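Local structure of SusD homolog (3EHM) at residues V36-S41 and W133-D138; S97-P102 and N126-I131. The protein probably binds mucin O-glycans as a SusD-like protein involved in their use by the gut symbiont Bacteroides thetaiotaomicron. All coordinates share one frame; numbering follows the deposited sequence.

Contact 1 of 2, residues V36-S41 and W133-D138; sequences VIPIGS and WLRATD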
ATOM      1  N   VAL A  36       4.624  -6.859  -9.246  1.00 12.47           N
ATOM      2  CA  VAL A  36       3.843  -5.722  -8.751  1.00 13.48           C
ATOM      3  C   VAL A  36       4.051  -5.594  -7.243  1.00 13.93           C
ATOM      4  O   VAL A  36       4.392  -4.526  -6.737  1.00 14.77           O
ATOM      5  CB  VAL A  36       2.354  -5.903  -9.077  1.00 12.47           C
ATOM      6  CG1 VAL A  36       1.545  -4.739  -8.514  1.00 11.92           C
ATOM      7  CG2 VAL A  36       2.180  -5.995 -10.589  1.00 13.61           C
ATOM      8  N   ILE A  37       3.825  -6.700  -6.545  1.00 14.35           N
ATOM      9  CA  ILE A  37       4.043  -6.809  -5.110  1.00 15.18           C
ATOM     10  C   ILE A  37       4.794  -8.137  -5.069  1.00 14.56           C
ATOM     11  O   ILE A  37       4.222  -9.182  -5.376  1.00 14.49           O
ATOM     12  CB  ILE A  37       2.727  -6.919  -4.320  1.00 16.86           C
ATOM     13  CG1 ILE A  37       1.889  -5.651  -4.516  1.00 18.08           C
ATOM     14  CG2 ILE A  37       3.036  -7.102  -2.841  1.00 17.51           C
ATOM     15  CD1 ILE A  37       0.606  -5.630  -3.703  1.00 18.95           C
ATOM     16  N   PRO A  38       6.085  -8.105  -4.694  1.00 14.98           N
ATOM     17  CA  PRO A  38       6.983  -9.264  -4.615  1.00 15.32           C
ATOM     18  C   PRO A  38       6.431 -10.576  -4.082  1.00 14.22           C
ATOM     19  O   PRO A  38       6.041 -10.670  -2.925  1.00 13.25           O
ATOM     20  CB  PRO A  38       8.141  -8.757  -3.754  1.00 17.16           C
ATOM     21  CG  PRO A  38       8.132  -7.293  -3.984  1.00 16.52           C
ATOM     22  CD  PRO A  38       6.673  -6.959  -3.978  1.00 13.46           C
ATOM     23  N   ILE A  39       6.433 -11.588  -4.945  1.00 13.94           N
ATOM     24  CA  ILE A  39       5.986 -12.928  -4.595  1.00 13.26           C
ATOM     25  C   ILE A  39       6.545 -13.865  -5.659  1.00 13.09           C
ATOM     26  O   ILE A  39       6.751 -13.456  -6.804  1.00 14.11           O
ATOM     27  CB  ILE A  39       4.447 -13.039  -4.560  1.00 14.25           C
ATOM     28  CG1 ILE A  39       4.047 -14.401  -3.984  1.00 14.05           C
ATOM     29  CG2 ILE A  39       3.876 -12.863  -5.956  1.00 14.06           C
ATOM     30  CD1 ILE A  39       2.579 -14.507  -3.620  1.00 13.44           C
ATOM     31  N   GLY A  40       6.805 -15.112  -5.291  1.00 12.40           N
ATOM     32  CA  GLY A  40       7.359 -16.031  -6.265  1.00 11.48           C
ATOM     33  C   GLY A  40       7.127 -17.494  -5.976  1.00 13.49           C
ATOM     34  O   GLY A  40       6.502 -17.861  -4.979  1.00 14.42           O
ATOM     35  N   SER A  41       7.639 -18.328  -6.877  1.00 13.97           N
ATOM     36  CA  SER A  41       7.533 -19.777  -6.786  1.00 14.19           C
ATOM     37  C   SER A  41       8.103 -20.317  -5.481  1.00 15.11           C
ATOM     38  O   SER A  41       9.085 -19.790  -4.957  1.00 12.69           O
ATOM     39  CB  SER A  41       8.277 -20.412  -7.962  1.00 17.34           C
ATOM     40  OG  SER A  41       8.440 -21.805  -7.772  1.00 19.56           O
ATOM     41  N   TRP A 133       4.141   0.855 -10.981  1.00 11.69           N
ATOM     42  CA  TRP A 133       4.813   2.148 -10.968  1.00 11.82           C
ATOM     43  C   TRP A 133       4.072   3.227 -10.196  1.00 11.39           C
ATOM     44  O   TRP A 133       4.641   4.278  -9.904  1.00 13.48           O
ATOM     45  CB  TRP A 133       5.128   2.598 -12.394  1.00 12.33           C
ATOM     46  CG  TRP A 133       6.210   1.764 -13.019  1.00 12.92           C
ATOM     47  CD1 TRP A 133       6.883   0.719 -12.438  1.00 14.75           C
ATOM     48  CD2 TRP A 133       6.756   1.907 -14.333  1.00 14.63           C
ATOM     49  NE1 TRP A 133       7.814   0.211 -13.310  1.00 14.99           N
ATOM     50  CE2 TRP A 133       7.758   0.919 -14.481  1.00 14.86           C
ATOM     51  CE3 TRP A 133       6.499   2.776 -15.401  1.00 13.64           C
ATOM     52  CZ2 TRP A 133       8.503   0.777 -15.657  1.00 15.88           C
ATOM     53  CZ3 TRP A 133       7.240   2.635 -16.571  1.00 14.53           C
ATOM     54  CH2 TRP A 133       8.230   1.642 -16.687  1.00 17.83           C
ATOM     55  N   LEU A 134       2.808   2.972  -9.864  1.00 11.64           N
ATOM     56  CA  LEU A 134       2.052   3.917  -9.054  1.00 11.95           C
ATOM     57  C   LEU A 134       2.714   3.834  -7.677  1.00 12.03           C
ATOM     58  O   LEU A 134       2.870   4.838  -6.985  1.00 12.24           O
ATOM     59  CB  LEU A 134       0.578   3.511  -8.955  1.00 13.72           C
ATOM     60  CG  LEU A 134      -0.264   4.324  -7.959  1.00 14.95           C
ATOM     61  CD1 LEU A 134      -0.154   5.815  -8.274  1.00 16.70           C
ATOM     62  CD2 LEU A 134      -1.719   3.874  -8.028  1.00 16.78           C
ATOM     63  N   ARG A 135       3.112   2.623  -7.292  1.00 10.47           N
ATOM     64  CA  ARG A 135       3.795   2.412  -6.020  1.00 10.60           C
ATOM     65  C   ARG A 135       5.159   3.097  -6.085  1.00 10.75           C
ATOM     66  O   ARG A 135       5.583   3.759  -5.136  1.00 10.68           O
ATOM     67  CB  ARG A 135       4.002   0.913  -5.761  1.00  9.89           C
ATOM     68  CG  ARG A 135       2.739   0.155  -5.369  1.00 12.79           C
ATOM     69  CD  ARG A 135       2.862  -1.324  -5.717  1.00 14.19           C
ATOM     70  NE  ARG A 135       3.931  -2.018  -4.998  1.00 13.25           N
ATOM     71  CZ  ARG A 135       3.840  -2.443  -3.741  1.00 13.15           C
ATOM     72  NH1 ARG A 135       2.725  -2.242  -3.047  1.00 14.12           N
ATOM     73  NH2 ARG A 135       4.851  -3.097  -3.188  1.00 16.33           N
ATOM     74  N   ALA A 136       5.842   2.927  -7.213  1.00 10.40           N
ATOM     75  CA  ALA A 136       7.167   3.514  -7.408  1.00 11.07           C
ATOM     76  C   ALA A 136       7.156   5.026  -7.211  1.00 11.07           C
ATOM     77  O   ALA A 136       7.942   5.566  -6.430  1.00 13.80           O
ATOM     78  CB  ALA A 136       7.689   3.173  -8.802  1.00  8.59           C
ATOM     79  N   THR A 137       6.271   5.718  -7.916  1.00 12.49           N
ATOM     80  CA  THR A 137       6.215   7.167  -7.773  1.00 13.34           C
ATOM     81  C   THR A 137       5.732   7.579  -6.387  1.00 13.38           C
ATOM     82  O   THR A 137       6.196   8.571  -5.831  1.00 13.13           O
ATOM     83  CB  THR A 137       5.312   7.814  -8.834  1.00 14.18           C
ATOM     84  OG1 THR A 137       5.294   9.232  -8.629  1.00 15.24           O
ATOM     85  CG2 THR A 137       3.896   7.272  -8.749  1.00 12.76           C
ATOM     86  N   ASP A 138       4.811   6.813  -5.817  1.00 12.95           N
ATOM     87  CA  ASP A 138       4.301   7.140  -4.488  1.00 13.18           C
ATOM     88  C   ASP A 138       5.348   6.909  -3.409  1.00 13.07           C
ATOM     89  O   ASP A 138       5.229   7.429  -2.299  1.00 12.06           O
ATOM     90  CB  ASP A 138       3.038   6.335  -4.184  1.00 11.80           C
ATOM     91  CG  ASP A 138       1.854   6.788  -5.016  1.00 14.79           C
ATOM     92  OD1 ASP A 138       1.937   7.892  -5.602  1.00 16.26           O
ATOM     93  OD2 ASP A 138       0.842   6.056  -5.080  1.00 14.66           O
TER
HETATM   94  O   HOH W   1       6.621  -3.731  -5.445  1.00 11.87           O
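Arg135 of the helical segment 133-138 reaches Val36, Ile37 and Pro38 of the loop 36-41 with its side chain, across backbones that come no nearer than 8.2 Å, from Val36 CA to Trp133 CA. Its CG lies anti to the carbonyl carbon (chi1 -74°) and the chain bends at chi3 (63°), which brings the guanidinium up against Val36 O and Ile37. Ile37 crosses this side chain at about a right angle and sets CG1 over the centre of one guanidinium face, 3.8 Å from Arg135 NH1, while Pro38 CD approaches NH2 obliquely. Val36 O sits 3.1 Å from Arg135 NE, but the angle is too poor for a hydrogen bond; a water at the guanidinium edge makes the link instead, hydrogen-bonded to Val36 O (2.7 Å) and accepting from Arg135 NH2 (2.9 Å). The same NH2 forms a salt bridge with Asp56, which probably balances the buried charge. A leucine in place of Arg135 would probably leave Asp56 without this partner and the bridging water without this donor. Helix 85-110 borders the contact through Phe95, which touches Arg135, and Ile99, which touches Val36, while Leu339 and Trp341 of strand 339-342 pack on Ile37.

Contact 2 of 2, residues S97-P102 and N126-I131; sequences SQIFLP and NIVRNI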
ATOM      1  N   SER A  97      12.549  -1.072 -11.439  1.00 14.80           N
ATOM      2  CA  SER A  97      13.332  -1.779 -12.446  1.00 15.52           C
ATOM      3  C   SER A  97      13.081  -3.262 -12.701  1.00 15.89           C
ATOM      4  O   SER A  97      13.206  -3.705 -13.843  1.00 14.74           O
ATOM      5  CB  SER A  97      14.831  -1.545 -12.203  1.00 16.35           C
ATOM      6  OG  SER A  97      15.279  -2.155 -11.006  1.00 21.27           O
ATOM      7  N   GLN A  98      12.732  -4.042 -11.678  1.00 15.13           N
ATOM      8  CA  GLN A  98      12.495  -5.469 -11.913  1.00 16.11           C
ATOM      9  C   GLN A  98      11.351  -5.687 -12.899  1.00 17.15           C
ATOM     10  O   GLN A  98      11.465  -6.496 -13.820  1.00 17.72           O
ATOM     11  CB  GLN A  98      12.196  -6.215 -10.602  1.00 16.45           C
ATOM     12  CG  GLN A  98      13.418  -6.427  -9.696  1.00 20.08           C
ATOM     13  CD  GLN A  98      14.476  -7.376 -10.271  1.00 23.61           C
ATOM     14  OE1 GLN A  98      15.555  -7.538  -9.693  1.00 25.98           O
ATOM     15  NE2 GLN A  98      14.171  -8.008 -11.399  1.00 20.12           N
ATOM     16  N   ILE A  99      10.254  -4.956 -12.723  1.00 16.71           N
ATOM     17  CA  ILE A  99       9.118  -5.107 -13.623  1.00 16.52           C
ATOM     18  C   ILE A  99       9.363  -4.408 -14.972  1.00 17.03           C
ATOM     19  O   ILE A  99       8.751  -4.757 -15.982  1.00 17.13           O
ATOM     20  CB  ILE A  99       7.817  -4.582 -12.959  1.00 15.90           C
ATOM     21  CG1 ILE A  99       6.601  -5.107 -13.725  1.00 18.47           C
ATOM     22  CG2 ILE A  99       7.812  -3.061 -12.920  1.00 13.46           C
ATOM     23  CD1 ILE A  99       5.280  -4.833 -13.033  1.00 16.61           C
ATOM     24  N   PHE A 100      10.272  -3.435 -14.993  1.00 16.84           N
ATOM     25  CA  PHE A 100      10.597  -2.722 -16.233  1.00 16.78           C
ATOM     26  C   PHE A 100      11.116  -3.690 -17.290  1.00 16.60           C
ATOM     27  O   PHE A 100      10.749  -3.597 -18.460  1.00 15.56           O
ATOM     28  CB  PHE A 100      11.679  -1.664 -15.997  1.00 17.75           C
ATOM     29  CG  PHE A 100      12.116  -0.958 -17.256  1.00 19.53           C
ATOM     30  CD1 PHE A 100      11.386   0.112 -17.760  1.00 21.30           C
ATOM     31  CD2 PHE A 100      13.245  -1.384 -17.954  1.00 22.01           C
ATOM     32  CE1 PHE A 100      11.766   0.751 -18.946  1.00 22.72           C
ATOM     33  CE2 PHE A 100      13.634  -0.754 -19.143  1.00 23.11           C
ATOM     34  CZ  PHE A 100      12.891   0.317 -19.635  1.00 22.93           C
ATOM     35  N   LEU A 101      11.978  -4.610 -16.864  1.00 17.12           N
ATOM     36  CA  LEU A 101      12.581  -5.591 -17.762  1.00 18.29           C
ATOM     37  C   LEU A 101      11.584  -6.340 -18.640  1.00 17.34           C
ATOM     38  O   LEU A 101      11.588  -6.180 -19.862  1.00 17.06           O
ATOM     39  CB  LEU A 101      13.421  -6.601 -16.966  1.00 21.50           C
ATOM     40  CG  LEU A 101      14.876  -6.238 -16.651  1.00 26.63           C
ATOM     41  CD1 LEU A 101      15.656  -6.138 -17.957  1.00 29.46           C
ATOM     42  CD2 LEU A 101      14.947  -4.934 -15.882  1.00 27.80           C
ATOM     43  N   PRO A 102      10.723  -7.177 -18.035  1.00 16.42           N
ATOM     44  CA  PRO A 102       9.758  -7.908 -18.858  1.00 15.77           C
ATOM     45  C   PRO A 102       8.763  -7.002 -19.590  1.00 16.53           C
ATOM     46  O   PRO A 102       8.331  -7.319 -20.704  1.00 16.80           O
ATOM     47  CB  PRO A 102       9.088  -8.842 -17.851  1.00 16.33           C
ATOM     48  CG  PRO A 102       9.140  -8.061 -16.580  1.00 15.65           C
ATOM     49  CD  PRO A 102      10.537  -7.489 -16.604  1.00 14.95           C
ATOM     50  N   ASN A 126       0.256  -2.889 -19.788  1.00 13.04           N
ATOM     51  CA  ASN A 126       0.389  -1.498 -19.371  1.00 14.14           C
ATOM     52  C   ASN A 126      -0.314  -1.254 -18.029  1.00 12.21           C
ATOM     53  O   ASN A 126       0.173  -0.495 -17.196  1.00 11.20           O
ATOM     54  CB  ASN A 126      -0.179  -0.553 -20.444  1.00 13.34           C
ATOM     55  CG  ASN A 126       0.751  -0.397 -21.644  1.00 17.44           C
ATOM     56  OD1 ASN A 126       1.950  -0.658 -21.551  1.00 17.48           O
ATOM     57  ND2 ASN A 126       0.201   0.054 -22.770  1.00 16.49           N
ATOM     58  N   ILE A 127      -1.459  -1.892 -17.820  1.00 12.69           N
ATOM     59  CA  ILE A 127      -2.185  -1.729 -16.563  1.00 12.53           C
ATOM     60  C   ILE A 127      -1.351  -2.309 -15.418  1.00 12.68           C
ATOM     61  O   ILE A 127      -1.174  -1.670 -14.380  1.00 10.78           O
ATOM     62  CB  ILE A 127      -3.553  -2.443 -16.603  1.00 14.78           C
ATOM     63  CG1 ILE A 127      -4.457  -1.770 -17.641  1.00 12.01           C
ATOM     64  CG2 ILE A 127      -4.201  -2.415 -15.211  1.00 14.07           C
ATOM     65  CD1 ILE A 127      -5.771  -2.503 -17.880  1.00 13.11           C
ATOM     66  N   VAL A 128      -0.836  -3.520 -15.611  1.00 12.60           N
ATOM     67  CA  VAL A 128      -0.010  -4.156 -14.589  1.00 12.58           C
ATOM     68  C   VAL A 128       1.221  -3.295 -14.304  1.00 13.18           C
ATOM     69  O   VAL A 128       1.610  -3.118 -13.153  1.00 11.83           O
ATOM     70  CB  VAL A 128       0.440  -5.566 -15.027  1.00 13.02           C
ATOM     71  CG1 VAL A 128       1.399  -6.152 -14.008  1.00 12.31           C
ATOM     72  CG2 VAL A 128      -0.774  -6.465 -15.172  1.00 13.10           C
ATOM     73  N   ARG A 129       1.829  -2.753 -15.356  1.00 13.79           N
ATOM     74  CA  ARG A 129       3.003  -1.905 -15.186  1.00 14.16           C
ATOM     75  C   ARG A 129       2.652  -0.664 -14.365  1.00 14.52           C
ATOM     76  O   ARG A 129       3.386  -0.278 -13.451  1.00 14.12           O
ATOM     77  CB  ARG A 129       3.546  -1.456 -16.543  1.00 15.10           C
ATOM     78  CG  ARG A 129       4.849  -0.675 -16.440  1.00 16.40           C
ATOM     79  CD  ARG A 129       5.124   0.140 -17.691  1.00 18.94           C
ATOM     80  NE  ARG A 129       4.230   1.292 -17.792  1.00 21.21           N
ATOM     81  CZ  ARG A 129       4.368   2.267 -18.683  1.00 22.77           C
ATOM     82  NH1 ARG A 129       5.364   2.231 -19.556  1.00 23.20           N
ATOM     83  NH2 ARG A 129       3.523   3.289 -18.689  1.00 23.21           N
ATOM     84  N   ASN A 130       1.523  -0.047 -14.692  1.00 15.23           N
ATOM     85  CA  ASN A 130       1.094   1.158 -13.999  1.00 16.25           C
ATOM     86  C   ASN A 130       0.705   0.943 -12.541  1.00 14.37           C
ATOM     87  O   ASN A 130       0.898   1.832 -11.720  1.00 13.38           O
ATOM     88  CB  ASN A 130      -0.039   1.836 -14.774  1.00 18.67           C
ATOM     89  CG  ASN A 130       0.417   2.334 -16.139  1.00 21.56           C
ATOM     90  OD1 ASN A 130       1.581   2.691 -16.318  1.00 22.37           O
ATOM     91  ND2 ASN A 130      -0.497   2.365 -17.101  1.00 21.78           N
ATOM     92  N   ILE A 131       0.169  -0.226 -12.205  1.00 14.60           N
ATOM     93  CA  ILE A 131      -0.178  -0.486 -10.810  1.00 14.17           C
ATOM     94  C   ILE A 131       1.131  -0.541 -10.028  1.00 14.02           C
ATOM     95  O   ILE A 131       1.226  -0.044  -8.907  1.00 14.04           O
ATOM     96  CB  ILE A 131      -0.897  -1.829 -10.629  1.00 15.96           C
ATOM     97  CG1 ILE A 131      -2.253  -1.796 -11.328  1.00 18.43           C
ATOM     98  CG2 ILE A 131      -1.093  -2.113  -9.137  1.00 17.70           C
ATOM     99  CD1 ILE A 131      -2.958  -3.137 -11.323  1.00 22.54           C
TER
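Two consecutive helices of the SusD-like, tetratricopeptide-repeat-related fold, 85-110 and 116-140, meet here at segments 97-102 and 126-131, where Ile99 does the touching for the first. It points toward segment 126-131, and its CA lies 7.1 Å from that of Arg129. With CG1 anti to the backbone N (chi1 -164°) and chi2 also extended, CD1 is carried straight out to the facing helix. There it meets backbone as much as side chain. Ile99 CD1 packs on the apolar Val128 CG1 at 4.2 Å. It also lies against the Val128 carbonyl, 4.1 Å from Val128 O, and against Arg129 CA; no hydrogen bond joins the two segments. Arg129 offers Ile99 its backbone, while its polar end leads away and folds back onto its own helix. Its NH2 donates to Asn130 OD1 at 3.1 Å, the acceptor lying at the guanidinium edge and in its plane and the donor meeting a lone pair in the carbonyl plane; a weak bond from NE to the same oxygen grips it a second time. Asn130 OD1 is also hydrogen-bonded to Tyr145 OH. The Asn130 bonds and a cation-pi contact with Trp103 together limit how the guanidinium can turn. Helix 23-36 packs Met32 on Pro102, while helices 160-178 and 197-215 pack against segment 126-131 through Met167 on Asn130 and Trp200 on Val128.

In the fold
Both contacts are buried and draw on helix 116-140, their centres about 8 Å apart; contact 1 lies nearer the middle of the chain, its centre about 9 Å from the chain's centre against 16 Å for contact 2. Along the sequence, contact 2 is nested inside the loop closed by contact 1. Contact 2 joins neighbouring helices largely by apolar packing, whereas contact 1 ties a more distant loop to the helix through an arginine and a water. They meet directly: Val36 CG2 lies 3.5 Å from Val128 CG1, and Trp133 NE1 comes within 3.3 Å of Ile99 CG2, so the two contacts touch through these side chains.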